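PDB 5BMT: uncharacterized protein from Parabacteroides merdae ATCC 43184, which is of unknown function but probably combines an N-terminal OB-type domain with a larger beta-rich part, in a structure described as immunoglobulin-like. Local coordinates for residues Asn135-Ser140 / Leu159-Gln164. Numbering follows the deposited sequence. Where two conformers were deposited one is given.
Sequences NTYIMS and LCLRAQ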
ATOM      1  N   ASN A 135      -6.889 -14.345  -4.187  1.00 16.62           N
ATOM      2  CA  ASN A 135      -5.552 -14.652  -3.709  1.00 16.26           C
ATOM      3  C   ASN A 135      -5.384 -14.183  -2.292  1.00 18.59           C
ATOM      4  O   ASN A 135      -6.082 -13.249  -1.861  1.00 18.63           O
ATOM      5  CB  ASN A 135      -4.498 -13.929  -4.558  1.00 15.98           C
ATOM      6  CG  ASN A 135      -4.609 -14.101  -6.041  1.00 17.68           C
ATOM      7  OD1 ASN A 135      -5.080 -15.121  -6.536  1.00 19.03           O
ATOM      8  ND2 ASN A 135      -3.995 -13.194  -6.776  1.00 19.18           N
ATOM      9  N   THR A 136      -4.407 -14.759  -1.590  1.00 15.65           N
ATOM     10  CA  THR A 136      -3.947 -14.234  -0.310  1.00 15.69           C
ATOM     11  C   THR A 136      -2.449 -14.013  -0.456  1.00 16.22           C
ATOM     12  O   THR A 136      -1.812 -14.547  -1.387  1.00 18.20           O
ATOM     13  CB  THR A 136      -4.329 -15.040   0.919  1.00 22.49           C
ATOM     14  OG1 THR A 136      -3.865 -16.367   0.754  1.00 26.16           O
ATOM     15  CG2 THR A 136      -5.841 -14.920   1.221  1.00 26.56           C
ATOM     16  N   TYR A 137      -1.905 -13.207   0.431  1.00 14.35           N
ATOM     17  CA  TYR A 137      -0.540 -12.745   0.294  1.00 13.97           C
ATOM     18  C   TYR A 137       0.260 -12.846   1.548  1.00 17.13           C
ATOM     19  O   TYR A 137      -0.267 -12.934   2.652  1.00 17.25           O
ATOM     20  CB  TYR A 137      -0.567 -11.241  -0.119  1.00 13.20           C
ATOM     21  CG  TYR A 137      -1.242 -11.020  -1.458  1.00 12.91           C
ATOM     22  CD1 TYR A 137      -0.516 -11.092  -2.646  1.00 14.35           C
ATOM     23  CD2 TYR A 137      -2.623 -10.787  -1.545  1.00 13.51           C
ATOM     24  CE1 TYR A 137      -1.141 -10.968  -3.884  1.00 14.00           C
ATOM     25  CE2 TYR A 137      -3.259 -10.668  -2.782  1.00 14.50           C
ATOM     26  CZ  TYR A 137      -2.509 -10.750  -3.948  1.00 14.86           C
ATOM     27  OH  TYR A 137      -3.122 -10.650  -5.183  1.00 15.60           O
ATOM     28  N   ILE A 138       1.578 -12.810   1.361  1.00 14.84           N
ATOM     29  CA  ILE A 138       2.512 -12.727   2.445  1.00 15.35           C
ATOM     30  C   ILE A 138       3.544 -11.678   2.057  1.00 16.53           C
ATOM     31  O   ILE A 138       4.191 -11.788   1.002  1.00 15.82           O
ATOM     32  CB  ILE A 138       3.166 -14.101   2.843  1.00 19.62           C
ATOM     33  CG1 ILE A 138       4.316 -13.924   3.850  1.00 22.63           C
ATOM     34  CG2 ILE A 138       3.678 -14.883   1.638  1.00 19.87           C
ATOM     35  CD1 ILE A 138       3.890 -13.839   5.131  1.00 34.45           C
HETATM   36  N   MSE A 139       3.673 -10.654   2.889  1.00 14.10           N
HETATM   37  CA  MSE A 139       4.687  -9.620   2.741  0.65 12.50           C
HETATM   38  C   MSE A 139       5.684  -9.867   3.849  1.00 16.56           C
HETATM   39  O   MSE A 139       5.303  -9.865   5.021  1.00 16.57           O
HETATM   40  CB  MSE A 139       4.066  -8.213   2.813  0.65 13.27           C
HETATM   41  CG  MSE A 139       5.093  -7.111   2.636  0.65 15.64           C
HETATM   42 SE   MSE A 139       5.697  -6.871   0.812  0.49 18.61          SE
HETATM   43  CE  MSE A 139       4.880  -5.179   0.370  0.65 16.53           C
ATOM     44  N   SER A 140       6.933 -10.136   3.490  1.00 15.73           N
ATOM     45  CA  SER A 140       7.904 -10.449   4.510  1.00 16.17           C
ATOM     46  C   SER A 140       9.181  -9.675   4.315  1.00 21.21           C
ATOM     47  O   SER A 140       9.434  -9.138   3.235  1.00 20.34           O
ATOM     48  CB  SER A 140       8.183 -11.956   4.500  1.00 19.02           C
ATOM     49  OG  SER A 140       8.671 -12.406   3.241  1.00 22.98           O
ATOM     50  N   LEU A 159      11.783  -5.676   0.589  1.00 15.13           N
ATOM     51  CA  LEU A 159      10.659  -6.433   1.130  0.70 15.25           C
ATOM     52  C   LEU A 159      10.299  -7.483   0.083  1.00 16.23           C
ATOM     53  O   LEU A 159      10.698  -7.333  -1.080  1.00 17.58           O
ATOM     54  CB  LEU A 159       9.467  -5.502   1.399  0.70 16.02           C
ATOM     55  CG  LEU A 159       9.491  -4.682   2.690  0.70 20.82           C
ATOM     56  CD1 LEU A 159      10.638  -3.672   2.715  0.70 21.62           C
ATOM     57  CD2 LEU A 159       8.175  -3.946   2.868  0.70 21.00           C
ATOM     58  N   CYS A 160       9.597  -8.536   0.480  1.00 14.50           N
ATOM     59  CA  CYS A 160       9.217  -9.560  -0.468  0.70 14.23           C
ATOM     60  C   CYS A 160       7.715  -9.793  -0.443  1.00 17.94           C
ATOM     61  O   CYS A 160       7.125  -9.946   0.620  1.00 17.27           O
ATOM     62  CB  CYS A 160       9.971 -10.847  -0.180  0.70 15.87           C
ATOM     63  SG  CYS A 160       9.482 -12.215  -1.245  0.70 20.00           S
ATOM     64  N   LEU A 161       7.093  -9.840  -1.640  1.00 14.18           N
ATOM     65  CA  LEU A 161       5.657 -10.103  -1.737  1.00 13.35           C
ATOM     66  C   LEU A 161       5.451 -11.399  -2.487  1.00 14.82           C
ATOM     67  O   LEU A 161       5.978 -11.566  -3.607  1.00 16.47           O
ATOM     68  CB  LEU A 161       4.895  -8.982  -2.440  1.00 13.94           C
ATOM     69  CG  LEU A 161       3.366  -9.189  -2.523  1.00 17.57           C
ATOM     70  CD1 LEU A 161       2.711  -9.170  -1.145  1.00 17.33           C
ATOM     71  CD2 LEU A 161       2.733  -8.124  -3.390  1.00 22.17           C
ATOM     72  N   ARG A 162       4.734 -12.342  -1.844  1.00 13.23           N
ATOM     73  CA  ARG A 162       4.367 -13.594  -2.469  1.00 13.40           C
ATOM     74  C   ARG A 162       2.866 -13.810  -2.352  1.00 15.65           C
ATOM     75  O   ARG A 162       2.212 -13.225  -1.475  1.00 14.94           O
ATOM     76  CB  ARG A 162       5.185 -14.755  -1.895  1.00 14.86           C
ATOM     77  CG  ARG A 162       6.647 -14.526  -2.329  1.00 19.95           C
ATOM     78  CD  ARG A 162       7.671 -15.389  -1.666  1.00 18.42           C
ATOM     79  NE  ARG A 162       7.593 -16.761  -2.149  1.00 19.29           N
ATOM     80  CZ  ARG A 162       8.442 -17.719  -1.791  1.00 24.43           C
ATOM     81  NH1 ARG A 162       9.465 -17.443  -0.993  1.00 19.67           N
ATOM     82  NH2 ARG A 162       8.304 -18.944  -2.269  1.00 20.05           N
ATOM     83  N   ALA A 163       2.322 -14.588  -3.272  1.00 15.48           N
ATOM     84  CA  ALA A 163       0.879 -14.814  -3.357  1.00 15.04           C
ATOM     85  C   ALA A 163       0.537 -16.280  -3.450  1.00 17.06           C
ATOM     86  O   ALA A 163       1.265 -17.033  -4.113  1.00 17.28           O
ATOM     87  CB  ALA A 163       0.327 -14.124  -4.593  1.00 16.70           C
ATOM     88  N   GLN A 164      -0.612 -16.638  -2.879  1.00 15.64           N
ATOM     89  CA  GLN A 164      -1.176 -17.986  -3.011  1.00 15.33           C
ATOM     90  C   GLN A 164      -2.578 -17.871  -3.564  1.00 18.57           C
ATOM     91  O   GLN A 164      -3.323 -16.982  -3.143  1.00 18.06           O
ATOM     92  CB  GLN A 164      -1.228 -18.740  -1.673  1.00 16.98           C
ATOM     93  CG  GLN A 164       0.147 -19.082  -1.099  1.00 19.74           C
ATOM     94  CD  GLN A 164      -0.001 -19.628   0.305  1.00 30.16           C
ATOM     95  OE1 GLN A 164      -0.336 -18.904   1.245  1.00 25.37           O
ATOM     96  NE2 GLN A 164       0.228 -20.924   0.478  1.00 24.25           N
TER
HETATM   97  O   HOH W   1      -1.332 -16.472   1.734  1.00 30.63           O
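Thr136, Ile138 and Ser140 face Gln164, Arg162 and Cys160 as antiparallel hydrogen-bonded pairs, so both backbone N-H and C=O groups of all six are satisfied across the strands; Ile138 N to Arg162 O, for instance, spans 2.9 Å. On the face with Thr136, one water joins the polar ends of Thr136 and Gln164, 2.7 Å from Thr136 OG1 and donating to Gln164 OE1, while Arg166 also bonds OG1 and Asp99 O accepts from Gln164 NE2. Ile138 CG2 lies alongside Arg162 CB at 3.8 Å, and the guanidinium runs on to a salt bridge with Glu101 and to the carbonyls of Asp94 and Met96. The other face is largely apolar. With CG anti to the carbonyl carbon (chi1 -62°), the Tyr137 ring brings CE1 within 3.6 Å of Ala163 CB; Tyr137 OH accepts from Asn135 ND2 at 3.1 Å, in the plane of the Asn135 amide, and also bonds Asp179, while Gln133 bonds Asn135 OD1. A phenylalanine here would probably leave Asn135 ND2 and the Asp179 carboxylate without the hydroxyl they share. Selenomethionine Met139 packs against Leu161. This buried face rests on strands 118-126 and 173-184, while strands 85-89 and 203-214 continue the sheet beyond 134-140 and 153-167.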